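Aminopeptidase N (Francisella tularensis subsp. tularensis, PDB 5DLL) removes N-terminal amino acids from peptides as a zinc-dependent aminopeptidase of the M1 family, and probably helps degrade intracellular peptides. Local coordinates at residues L27-H32 against Y49-R54; V44-Y49 against K139-L144; N59-L64 against Q92-N97; L72-N77 against F102-V107. All coordinates share one frame; numbering follows the deposited sequence.

Contact 1: residues L27-H32 against Y49-R54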
# COMPACT_ATOMS: atom_id res chain seq x y z
N LEU A 27 7.10 2.84 34.04
CA LEU A 27 7.73 3.20 32.76
C LEU A 27 9.20 2.80 32.71
O LEU A 27 9.84 2.64 33.75
CB LEU A 27 7.60 4.71 32.52
CG LEU A 27 6.22 5.21 32.09
CD1 LEU A 27 6.14 6.73 32.25
CD2 LEU A 27 5.90 4.79 30.66
N ILE A 28 9.72 2.67 31.50
CA ILE A 28 11.09 2.24 31.27
C ILE A 28 11.86 3.35 30.58
O ILE A 28 11.49 3.80 29.49
CB ILE A 28 11.15 0.95 30.42
CG1 ILE A 28 10.27 -0.14 31.06
CG2 ILE A 28 12.60 0.47 30.25
CD1 ILE A 28 10.25 -1.46 30.33
N ASP A 29 12.93 3.80 31.23
CA ASP A 29 13.80 4.84 30.71
C ASP A 29 14.86 4.25 29.79
O ASP A 29 15.10 4.78 28.70
CB ASP A 29 14.47 5.60 31.86
CG ASP A 29 13.51 6.51 32.62
OD1 ASP A 29 12.37 6.74 32.14
OD2 ASP A 29 13.89 7.01 33.71
N GLU A 30 15.50 3.16 30.24
CA GLU A 30 16.56 2.51 29.49
C GLU A 30 16.43 0.99 29.51
O GLU A 30 15.89 0.41 30.45
CB GLU A 30 17.94 2.88 30.05
CG GLU A 30 18.18 4.38 30.15
CD GLU A 30 19.62 4.75 29.91
OE1 GLU A 30 20.51 4.06 30.44
OE2 GLU A 30 19.87 5.75 29.19
N THR A 31 16.95 0.36 28.46
CA THR A 31 16.90 -1.09 28.30
C THR A 31 18.27 -1.56 27.81
O THR A 31 18.70 -1.18 26.72
CB THR A 31 15.81 -1.48 27.29
OG1 THR A 31 14.54 -0.98 27.74
CG2 THR A 31 15.74 -2.99 27.12
N HIS A 32 18.95 -2.37 28.61
CA HIS A 32 20.26 -2.91 28.25
C HIS A 32 20.15 -4.41 28.07
O HIS A 32 19.88 -5.13 29.03
CB HIS A 32 21.30 -2.58 29.31
CG HIS A 32 21.58 -1.12 29.46
ND1 HIS A 32 20.63 -0.23 29.92
CD2 HIS A 32 22.69 -0.40 29.20
CE1 HIS A 32 21.15 0.98 29.94
NE2 HIS A 32 22.40 0.91 29.51
N TYR A 49 15.69 -0.34 33.45
CA TYR A 49 15.73 0.77 34.41
C TYR A 49 14.36 1.42 34.44
O TYR A 49 14.01 2.21 33.57
CB TYR A 49 16.85 1.74 34.07
CG TYR A 49 18.20 1.07 34.18
CD1 TYR A 49 18.88 1.02 35.39
CD2 TYR A 49 18.78 0.45 33.08
CE1 TYR A 49 20.10 0.38 35.49
CE2 TYR A 49 20.00 -0.19 33.18
CZ TYR A 49 20.66 -0.22 34.38
OH TYR A 49 21.87 -0.85 34.47
N ILE A 50 13.60 1.07 35.48
CA ILE A 50 12.17 1.31 35.55
C ILE A 50 11.84 2.37 36.59
O ILE A 50 12.52 2.48 37.62
CB ILE A 50 11.44 -0.01 35.91
CG1 ILE A 50 11.76 -1.09 34.86
CG2 ILE A 50 9.94 0.20 36.02
CD1 ILE A 50 11.49 -2.50 35.35
N VAL A 51 10.80 3.15 36.32
CA VAL A 51 10.35 4.20 37.23
C VAL A 51 8.82 4.26 37.30
O VAL A 51 8.13 4.02 36.31
CB VAL A 51 10.94 5.57 36.83
CG1 VAL A 51 10.31 6.08 35.54
CG2 VAL A 51 10.78 6.58 37.96
N ALA A 52 8.30 4.57 38.49
CA ALA A 52 6.87 4.69 38.71
C ALA A 52 6.30 5.84 37.88
O ALA A 52 6.87 6.93 37.86
CB ALA A 52 6.59 4.92 40.19
N ASN A 53 5.18 5.58 37.19
CA ASN A 53 4.56 6.57 36.31
C ASN A 53 3.57 7.47 37.06
O ASN A 53 2.54 7.01 37.53
CB ASN A 53 3.83 5.87 35.16
CG ASN A 53 3.24 6.84 34.15
OD1 ASN A 53 3.56 8.03 34.15
ND2 ASN A 53 2.37 6.34 33.28
N ARG A 54 3.88 8.76 37.14
CA ARG A 54 3.05 9.72 37.88
C ARG A 54 1.59 9.74 37.41
O ARG A 54 0.68 9.96 38.21
CB ARG A 54 3.66 11.13 37.79
CG ARG A 54 3.11 12.16 38.77
CD ARG A 54 3.05 11.65 40.21
NE ARG A 54 4.25 10.89 40.59
CZ ARG A 54 4.33 10.08 41.64
NH1 ARG A 54 3.30 9.90 42.46
NH2 ARG A 54 5.47 9.43 41.88

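Contact 2: residues V44-Y49 against K139-L144. With NA (sodium ion), chain R.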
# COMPACT_ATOMS: atom_id res chain seq x y z
N VAL A 44 19.24 -14.36 26.97
CA VAL A 44 18.93 -12.93 26.94
C VAL A 44 18.89 -12.33 28.36
O VAL A 44 17.87 -12.38 29.07
CB VAL A 44 17.60 -12.66 26.21
CG1 VAL A 44 17.38 -11.17 26.02
CG2 VAL A 44 17.57 -13.39 24.87
N THR A 45 20.03 -11.75 28.74
CA THR A 45 20.13 -10.93 29.94
C THR A 45 19.58 -9.55 29.60
O THR A 45 19.84 -9.04 28.52
CB THR A 45 21.59 -10.77 30.42
OG1 THR A 45 22.24 -12.05 30.42
CG2 THR A 45 21.64 -10.16 31.82
N ALA A 46 18.83 -8.95 30.52
CA ALA A 46 18.22 -7.64 30.28
C ALA A 46 18.13 -6.82 31.56
O ALA A 46 17.53 -7.25 32.54
CB ALA A 46 16.84 -7.80 29.67
N ASN A 47 18.71 -5.62 31.52
CA ASN A 47 18.64 -4.68 32.62
C ASN A 47 17.65 -3.57 32.29
O ASN A 47 17.92 -2.73 31.45
CB ASN A 47 20.01 -4.06 32.90
CG ASN A 47 20.89 -4.96 33.73
OD1 ASN A 47 21.31 -4.59 34.82
ND2 ASN A 47 21.18 -6.15 33.21
N LEU A 48 16.51 -3.60 32.97
CA LEU A 48 15.44 -2.64 32.75
C LEU A 48 15.48 -1.60 33.84
O LEU A 48 15.33 -1.93 35.02
CB LEU A 48 14.07 -3.35 32.77
CG LEU A 48 13.61 -4.03 31.48
CD1 LEU A 48 14.74 -4.76 30.78
CD2 LEU A 48 12.45 -4.97 31.77
N TYR A 49 15.69 -0.34 33.45
CA TYR A 49 15.73 0.77 34.41
C TYR A 49 14.36 1.42 34.44
O TYR A 49 14.01 2.21 33.57
CB TYR A 49 16.85 1.74 34.07
CG TYR A 49 18.20 1.07 34.18
CD1 TYR A 49 18.88 1.02 35.39
CD2 TYR A 49 18.78 0.45 33.08
CE1 TYR A 49 20.10 0.38 35.49
CE2 TYR A 49 20.00 -0.19 33.18
CZ TYR A 49 20.66 -0.22 34.38
OH TYR A 49 21.87 -0.85 34.47
N LYS A 139 8.12 -12.27 23.37
CA LYS A 139 8.71 -13.59 23.10
C LYS A 139 10.25 -13.62 23.07
O LYS A 139 10.84 -14.60 22.60
CB LYS A 139 8.20 -14.14 21.77
CG LYS A 139 6.70 -14.38 21.69
CD LYS A 139 6.37 -15.20 20.45
CE LYS A 139 4.87 -15.33 20.23
NZ LYS A 139 4.56 -16.08 18.98
N ILE A 140 10.90 -12.55 23.55
CA ILE A 140 12.36 -12.48 23.58
C ILE A 140 12.86 -12.33 25.01
O ILE A 140 13.74 -13.07 25.44
CB ILE A 140 12.88 -11.33 22.69
CG1 ILE A 140 12.46 -11.56 21.24
CG2 ILE A 140 14.40 -11.22 22.79
CD1 ILE A 140 12.80 -10.43 20.30
N THR A 141 12.31 -11.35 25.73
CA THR A 141 12.52 -11.24 27.17
C THR A 141 11.30 -10.56 27.76
O THR A 141 10.41 -10.12 27.02
CB THR A 141 13.84 -10.51 27.52
OG1 THR A 141 14.27 -10.84 28.86
CG2 THR A 141 13.69 -8.99 27.38
N TYR A 142 11.24 -10.49 29.09
CA TYR A 142 10.09 -9.92 29.80
C TYR A 142 10.13 -8.40 29.72
O TYR A 142 11.11 -7.78 30.13
CB TYR A 142 10.07 -10.37 31.26
CG TYR A 142 9.61 -11.80 31.49
CD1 TYR A 142 8.25 -12.11 31.54
CD2 TYR A 142 10.52 -12.83 31.66
CE1 TYR A 142 7.83 -13.41 31.75
CE2 TYR A 142 10.10 -14.14 31.88
CZ TYR A 142 8.76 -14.42 31.92
OH TYR A 142 8.33 -15.72 32.13
N TYR A 143 9.05 -7.81 29.22
CA TYR A 143 8.99 -6.38 28.95
C TYR A 143 7.57 -5.83 29.13
O TYR A 143 6.61 -6.60 29.28
CB TYR A 143 9.46 -6.13 27.51
CG TYR A 143 10.06 -4.76 27.29
CD1 TYR A 143 11.32 -4.45 27.79
CD2 TYR A 143 9.37 -3.78 26.58
CE1 TYR A 143 11.88 -3.20 27.60
CE2 TYR A 143 9.93 -2.52 26.38
CZ TYR A 143 11.18 -2.24 26.89
OH TYR A 143 11.75 -1.01 26.71
N LEU A 144 7.43 -4.51 29.13
CA LEU A 144 6.12 -3.87 28.97
C LEU A 144 5.87 -3.69 27.47
O LEU A 144 6.10 -2.62 26.90
CB LEU A 144 6.06 -2.53 29.70
CG LEU A 144 5.97 -2.60 31.22
CD1 LEU A 144 6.27 -1.24 31.83
CD2 LEU A 144 4.61 -3.11 31.68
NA NA R . 16.22 -11.35 30.24

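Contact 3: residues N59-L64 against Q92-N97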
# COMPACT_ATOMS: atom_id res chain seq x y z
N ASN A 59 -1.73 1.33 42.05
CA ASN A 59 -1.08 0.24 42.78
C ASN A 59 0.41 0.15 42.43
O ASN A 59 0.87 0.79 41.50
CB ASN A 59 -1.77 -1.10 42.51
CG ASN A 59 -1.52 -1.62 41.10
OD1 ASN A 59 -0.39 -1.93 40.73
ND2 ASN A 59 -2.58 -1.73 40.32
N ASN A 60 1.15 -0.67 43.18
CA ASN A 60 2.59 -0.82 42.97
C ASN A 60 2.98 -2.22 42.48
O ASN A 60 4.02 -2.75 42.86
CB ASN A 60 3.34 -0.49 44.26
CG ASN A 60 2.91 0.83 44.86
OD1 ASN A 60 2.43 1.73 44.15
ND2 ASN A 60 3.06 0.95 46.17
N THR A 61 2.13 -2.80 41.64
CA THR A 61 2.39 -4.10 41.05
C THR A 61 2.94 -3.90 39.65
O THR A 61 2.35 -3.17 38.85
CB THR A 61 1.12 -4.96 40.98
OG1 THR A 61 0.65 -5.23 42.30
CG2 THR A 61 1.40 -6.28 40.26
N LEU A 62 4.07 -4.53 39.36
CA LEU A 62 4.63 -4.55 38.02
C LEU A 62 4.12 -5.79 37.28
O LEU A 62 4.23 -6.91 37.79
CB LEU A 62 6.16 -4.57 38.08
CG LEU A 62 6.93 -4.37 36.76
CD1 LEU A 62 6.80 -2.94 36.26
CD2 LEU A 62 8.39 -4.75 36.94
N VAL A 63 3.55 -5.59 36.10
CA VAL A 63 3.06 -6.69 35.27
C VAL A 63 3.80 -6.70 33.94
O VAL A 63 3.41 -6.01 32.99
CB VAL A 63 1.53 -6.58 35.02
CG1 VAL A 63 1.03 -7.77 34.21
CG2 VAL A 63 0.77 -6.48 36.34
N LEU A 64 4.88 -7.48 33.86
CA LEU A 64 5.65 -7.62 32.63
C LEU A 64 5.04 -8.69 31.72
O LEU A 64 4.58 -9.72 32.19
CB LEU A 64 7.10 -7.99 32.94
CG LEU A 64 7.89 -6.91 33.68
CD1 LEU A 64 9.16 -7.50 34.26
CD2 LEU A 64 8.22 -5.76 32.75
N GLN A 92 2.79 -13.71 31.54
CA GLN A 92 3.21 -12.55 32.32
C GLN A 92 4.24 -12.89 33.38
O GLN A 92 4.51 -14.06 33.65
CB GLN A 92 2.01 -11.91 33.01
CG GLN A 92 0.88 -11.48 32.09
CD GLN A 92 -0.39 -11.13 32.84
OE1 GLN A 92 -0.85 -11.90 33.70
NE2 GLN A 92 -0.97 -9.99 32.52
N LEU A 93 4.82 -11.84 33.97
CA LEU A 93 5.61 -11.95 35.20
C LEU A 93 5.21 -10.82 36.14
O LEU A 93 5.43 -9.65 35.84
CB LEU A 93 7.11 -11.89 34.89
CG LEU A 93 8.06 -12.17 36.06
CD1 LEU A 93 9.41 -12.63 35.55
CD2 LEU A 93 8.23 -10.97 36.99
N ILE A 94 4.63 -11.18 37.28
CA ILE A 94 4.03 -10.21 38.20
C ILE A 94 4.88 -10.04 39.46
O ILE A 94 5.32 -11.02 40.06
CB ILE A 94 2.59 -10.64 38.58
CG1 ILE A 94 1.78 -10.87 37.30
CG2 ILE A 94 1.93 -9.59 39.48
CD1 ILE A 94 0.29 -11.03 37.50
N ILE A 95 5.11 -8.79 39.85
CA ILE A 95 5.85 -8.45 41.06
C ILE A 95 5.11 -7.37 41.83
O ILE A 95 4.84 -6.30 41.29
CB ILE A 95 7.26 -7.91 40.74
CG1 ILE A 95 7.97 -8.81 39.72
CG2 ILE A 95 8.08 -7.78 42.02
CD1 ILE A 95 9.31 -8.28 39.25
N ASN A 96 4.79 -7.65 43.09
CA ASN A 96 4.10 -6.70 43.95
C ASN A 96 5.05 -5.82 44.77
O ASN A 96 6.21 -6.17 44.98
CB ASN A 96 3.15 -7.44 44.89
CG ASN A 96 2.04 -8.16 44.15
OD1 ASN A 96 1.34 -7.56 43.33
ND2 ASN A 96 1.88 -9.44 44.42
N ASN A 97 4.53 -4.68 45.22
CA ASN A 97 5.25 -3.76 46.11
C ASN A 97 6.66 -3.41 45.64
O ASN A 97 7.62 -3.50 46.41
CB ASN A 97 5.29 -4.34 47.53
CG ASN A 97 3.93 -4.79 48.01
OD1 ASN A 97 3.78 -5.89 48.54
ND2 ASN A 97 2.92 -3.95 47.81

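Contact 4: residues L72-N77 against F102-V107. With NA (sodium ion), chain R.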
# COMPACT_ATOMS: atom_id res chain seq x y z
N LEU A 72 15.78 -18.09 33.99
CA LEU A 72 16.91 -18.65 34.72
C LEU A 72 17.31 -17.82 35.93
O LEU A 72 17.96 -18.33 36.84
CB LEU A 72 18.13 -18.79 33.80
CG LEU A 72 17.90 -19.55 32.49
CD1 LEU A 72 19.19 -19.60 31.69
CD2 LEU A 72 17.38 -20.95 32.78
N SER A 73 16.96 -16.54 35.94
CA SER A 73 17.41 -15.64 37.00
C SER A 73 16.62 -14.33 37.01
O SER A 73 16.18 -13.86 35.96
CB SER A 73 18.90 -15.32 36.86
OG SER A 73 19.31 -14.34 37.80
N ILE A 74 16.48 -13.76 38.19
CA ILE A 74 15.78 -12.49 38.37
C ILE A 74 16.28 -11.78 39.62
O ILE A 74 16.31 -12.36 40.71
CB ILE A 74 14.25 -12.68 38.42
CG1 ILE A 74 13.54 -11.33 38.59
CG2 ILE A 74 13.83 -13.63 39.53
CD1 ILE A 74 12.04 -11.40 38.37
N LYS A 75 16.69 -10.52 39.46
CA LYS A 75 17.19 -9.70 40.56
C LYS A 75 16.61 -8.30 40.45
O LYS A 75 16.54 -7.73 39.37
CB LYS A 75 18.72 -9.62 40.53
CG LYS A 75 19.41 -10.96 40.36
CD LYS A 75 20.89 -10.87 40.69
CE LYS A 75 21.65 -10.01 39.69
NZ LYS A 75 23.12 -10.13 39.89
N LEU A 76 16.20 -7.74 41.59
CA LEU A 76 15.72 -6.36 41.66
C LEU A 76 16.71 -5.56 42.50
O LEU A 76 17.05 -5.97 43.61
CB LEU A 76 14.32 -6.32 42.29
CG LEU A 76 13.50 -5.03 42.11
CD1 LEU A 76 12.01 -5.36 42.05
CD2 LEU A 76 13.77 -4.02 43.21
N ASN A 77 17.17 -4.43 41.95
CA ASN A 77 18.22 -3.62 42.57
C ASN A 77 19.44 -4.47 42.96
O ASN A 77 19.97 -4.37 44.07
CB ASN A 77 17.67 -2.82 43.76
CG ASN A 77 16.85 -1.60 43.34
OD1 ASN A 77 17.00 -1.09 42.23
ND2 ASN A 77 15.99 -1.13 44.23
N PHE A 102 13.85 1.72 40.26
CA PHE A 102 14.67 0.52 40.42
C PHE A 102 15.20 -0.06 39.10
O PHE A 102 14.73 0.29 38.02
CB PHE A 102 13.87 -0.56 41.17
CG PHE A 102 12.65 -1.05 40.43
CD1 PHE A 102 11.46 -0.32 40.46
CD2 PHE A 102 12.67 -2.24 39.71
CE1 PHE A 102 10.34 -0.76 39.79
CE2 PHE A 102 11.54 -2.68 39.04
CZ PHE A 102 10.38 -1.94 39.08
N VAL A 103 16.17 -0.95 39.22
CA VAL A 103 16.70 -1.70 38.09
C VAL A 103 16.32 -3.18 38.26
O VAL A 103 16.50 -3.76 39.33
CB VAL A 103 18.23 -1.51 37.90
CG1 VAL A 103 18.98 -1.55 39.23
CG2 VAL A 103 18.79 -2.55 36.94
N LEU A 104 15.79 -3.77 37.19
CA LEU A 104 15.39 -5.17 37.19
C LEU A 104 16.18 -5.96 36.16
O LEU A 104 16.04 -5.74 34.96
CB LEU A 104 13.90 -5.27 36.88
CG LEU A 104 13.32 -6.69 36.85
CD1 LEU A 104 13.48 -7.36 38.20
CD2 LEU A 104 11.86 -6.65 36.43
N GLN A 105 17.01 -6.89 36.63
CA GLN A 105 17.76 -7.78 35.75
C GLN A 105 17.08 -9.13 35.63
O GLN A 105 16.77 -9.75 36.64
CB GLN A 105 19.18 -7.98 36.28
CG GLN A 105 20.03 -8.88 35.38
CD GLN A 105 21.42 -9.11 35.93
OE1 GLN A 105 21.97 -8.28 36.65
NE2 GLN A 105 22.01 -10.25 35.58
N THR A 106 16.87 -9.58 34.39
CA THR A 106 16.38 -10.93 34.12
C THR A 106 17.28 -11.62 33.10
O THR A 106 17.55 -11.07 32.04
CB THR A 106 14.94 -10.94 33.52
OG1 THR A 106 14.97 -10.48 32.16
CG2 THR A 106 13.99 -10.08 34.35
N VAL A 107 17.72 -12.84 33.43
CA VAL A 107 18.31 -13.73 32.43
C VAL A 107 17.25 -14.72 31.99
O VAL A 107 16.53 -15.28 32.82
CB VAL A 107 19.54 -14.49 32.97
CG1 VAL A 107 20.13 -15.39 31.88
CG2 VAL A 107 20.59 -13.52 33.48
NA NA R . 16.22 -11.35 30.24
O HOH W 1 19.23 -12.06 36.54

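Contact 1: residues L27-H32 against Y49-R54
Tyr49 brings the edge of its phenol ring against the imidazole of His32, with Tyr49 CE2 3.3 Å from His32 ND1. The ring planes are 79° apart and the centroids 5.2 Å, and the two rings meet obliquely. His32 ND1 lies near the plane of the phenol ring, as does the carbonyl oxygen of Glu30, which accepts the backbone N-H of Tyr49.

At the other end, the isobutyl group of Leu27 lies across the amide of Asn53: CD1 of Leu27 is 3.5 Å from OD1 of Asn53. CG of Asn53 stands anti to its backbone N (chi1 -176°), which carries the amide toward this leucine, while ND2 is held by the carbonyl of Ser24. Between these ends, Ile28 and Ile50 run side by side in the same direction, CG1 to CG1 at 4.2 Å, on the face opposite Leu27 and Val51.

The backbone evidence is that of an antiparallel hairpin. Leu27 and Val51 form a hydrogen-bonded pair, Leu27 N to Val51 O and Val51 N to Leu27 O both measuring 2.8 Å, and Ile28 with Ile50 is a non-hydrogen-bonded pair. The chain turns a corner at Asp29, yet Asp29 N still reaches Tyr49 O at 3.0 Å.

Within the N-terminal domain, strand 26-36 also pairs with strand 150-160 through Asp29 and Thr31, while strand 42-52 borders strand 101-110, where Ile50 bonds to Phe102.

Contact 2: residues V44-Y49 against K139-L144
Thr141 points its side chain at strand 42-52. CB sits beside the sodium ion and also touches CG1 of Val44 at 3.9 Å. From there OG1, set anti to the backbone N (chi1 -158°), bonds the ion at 2.4 Å, whereas the methyl CG2 turns to Ala46, 4.1 Å from its CB. The branching therefore divides the residue into a metal ligand and an apolar packing surface.

Val44 contributes to the same site through its backbone: its carbonyl O is 2.3 Å from the ion. Thr106, on strand 101-110, supplies both its O and its OG1, giving four protein oxygens in all. These distances are those of direct coordination, and the ion thus ties the strand to the loop without any hydrogen bond between the two segments.

Packing extends the interface on both sides. CG2 of Val44 meets CG2 of Ile140 at 4.4 Å, an apolar pair, and the valine methyls also rest on the backbone carbonyl of Ile140. Farther along, CD2 of Leu48 rests on another backbone carbonyl, 3.5 Å from O of Tyr142, and comes obliquely to the ring of Tyr143, 4.2 Å from its CD1. The phenol OH of Tyr143 is hydrogen-bonded to Thr31.

The two backbones run in nearly the same direction, 13° apart, but the nearest CA atoms, those of Val44 and Thr141, are 6.6 Å from each other, beyond the spacing of a beta bridge. The loop 139-144 therefore packs against the Val44, Ala46 and Leu48 face of strand 42-52, which is itself flanked by strands 26-36 and 101-110.

Contact 3: residues N59-L64 against Q92-N97
Thr61 OG1 donates to Asn96 OD1 at 2.6 Å, approaching in the plane of the amide carbonyl. The two side chains lie alongside each other and point the same way. This bond joins the segments just beyond the end of the regular pairing. Thr61 is fixed from its own side too: its backbone N bonds to Asn59 OD1 on a lone pair, an Asx turn, with an N-H...O angle of 163°. Its CG2 meanwhile packs obliquely against CG2 of Ile94.

Regular antiparallel pairing follows. The axes of the short strands 62-64 and 92-95 come within 4.7 Å, with their directions 166° apart. Leu62 and Ile95 form a hydrogen-bonded pair (Leu62 N to Ile95 O 2.7 Å), as do Leu64 and Leu93 (Leu93 N to Leu64 O 2.8 Å), while Val63 and Ile94 form a non-hydrogen-bonded pair between them. On the Val63 face, CG1 of Val63 lies 3.4 Å from NE2 of Gln92, whose OE1 is bonded to Asn89.

The other face, made of Leu62, Leu64, Leu93 and Ile95, is buried. It rests on Phe102 and Leu104 of strand 101-110 and on Leu71 and Ile74 of strand 70-76, with strand 87-88 completing the small three-stranded sheet.

Contact 4: residues L72-N77 against F102-V107
The amide of Asn77 and the ring of Phe102 cross almost at right angles, their planes 78° apart. What meets the amide is the CB of Phe102, 3.3 Å from Asn77 OD1, while the ring itself is approached obliquely by Leu76, whose CG is 3.8 Å from Phe102 CD2. Both leucine methyls also reach this side of the phenylalanine. Asn77 OD1 accepts the backbone N-H of Val103 at 3.1 Å, and Asn77 N donates to Val103 O, so the asparagine grips that residue through both backbone and side chain. A third flat group, the amide of Gln105, lies alongside Lys75 and points the same way; CE of Lys75 is 3.5 Å from Gln105 OE1, a contact through the aliphatic part of the lysine.

Apart from Asn77, which follows the end of its strand, these residues sit on two neighbouring antiparallel strands whose short axes are 4.7 Å apart and run at 177°. Lys75 and Gln105 make a hydrogen-bonded pair, with Lys75 N to Gln105 O at 2.9 Å, and the register continues to Leu72 and Ser73, which both face Val107 in a classic beta bulge. There Leu72 N bonds to Val107 O at 3.1 Å, whereas the bond from Ser73 N to the same oxygen is weak.

On the face carrying Ile74, Leu76, Leu104 and Thr106, Ile74 CG1 packs on Leu104 CD1 at 4.0 Å, next to Leu62 and Leu64 of strand 62-65. With OG1 of Thr106 between backbone N and carbonyl carbon (chi1 73°), its O and OG1 both reach the sodium ion.

Overall arrangement
All four contacts lie in the N-terminal domain, away from the zinc site. Contacts 1 and 4 are pairings within one large sheet, joined through strand 42-52, whose Ile50 and Leu48 bond to strand 101-110. Contact 3 belongs to a separate small sheet laid over it, Leu62 and Leu64 meeting Leu104. Contact 2 is the most buried, all its touching residues being enclosed; the others are only partly so. The chemistry follows: backbone hydrogen bonds dominate contacts 1, 3 and 4, with polar side chains at the ends of contacts 1 and 3 and, in contact 4, also along the Lys75 and Gln105 face, whereas contact 2 depends on apolar packing and the sodium ion, which it shares with contact 4.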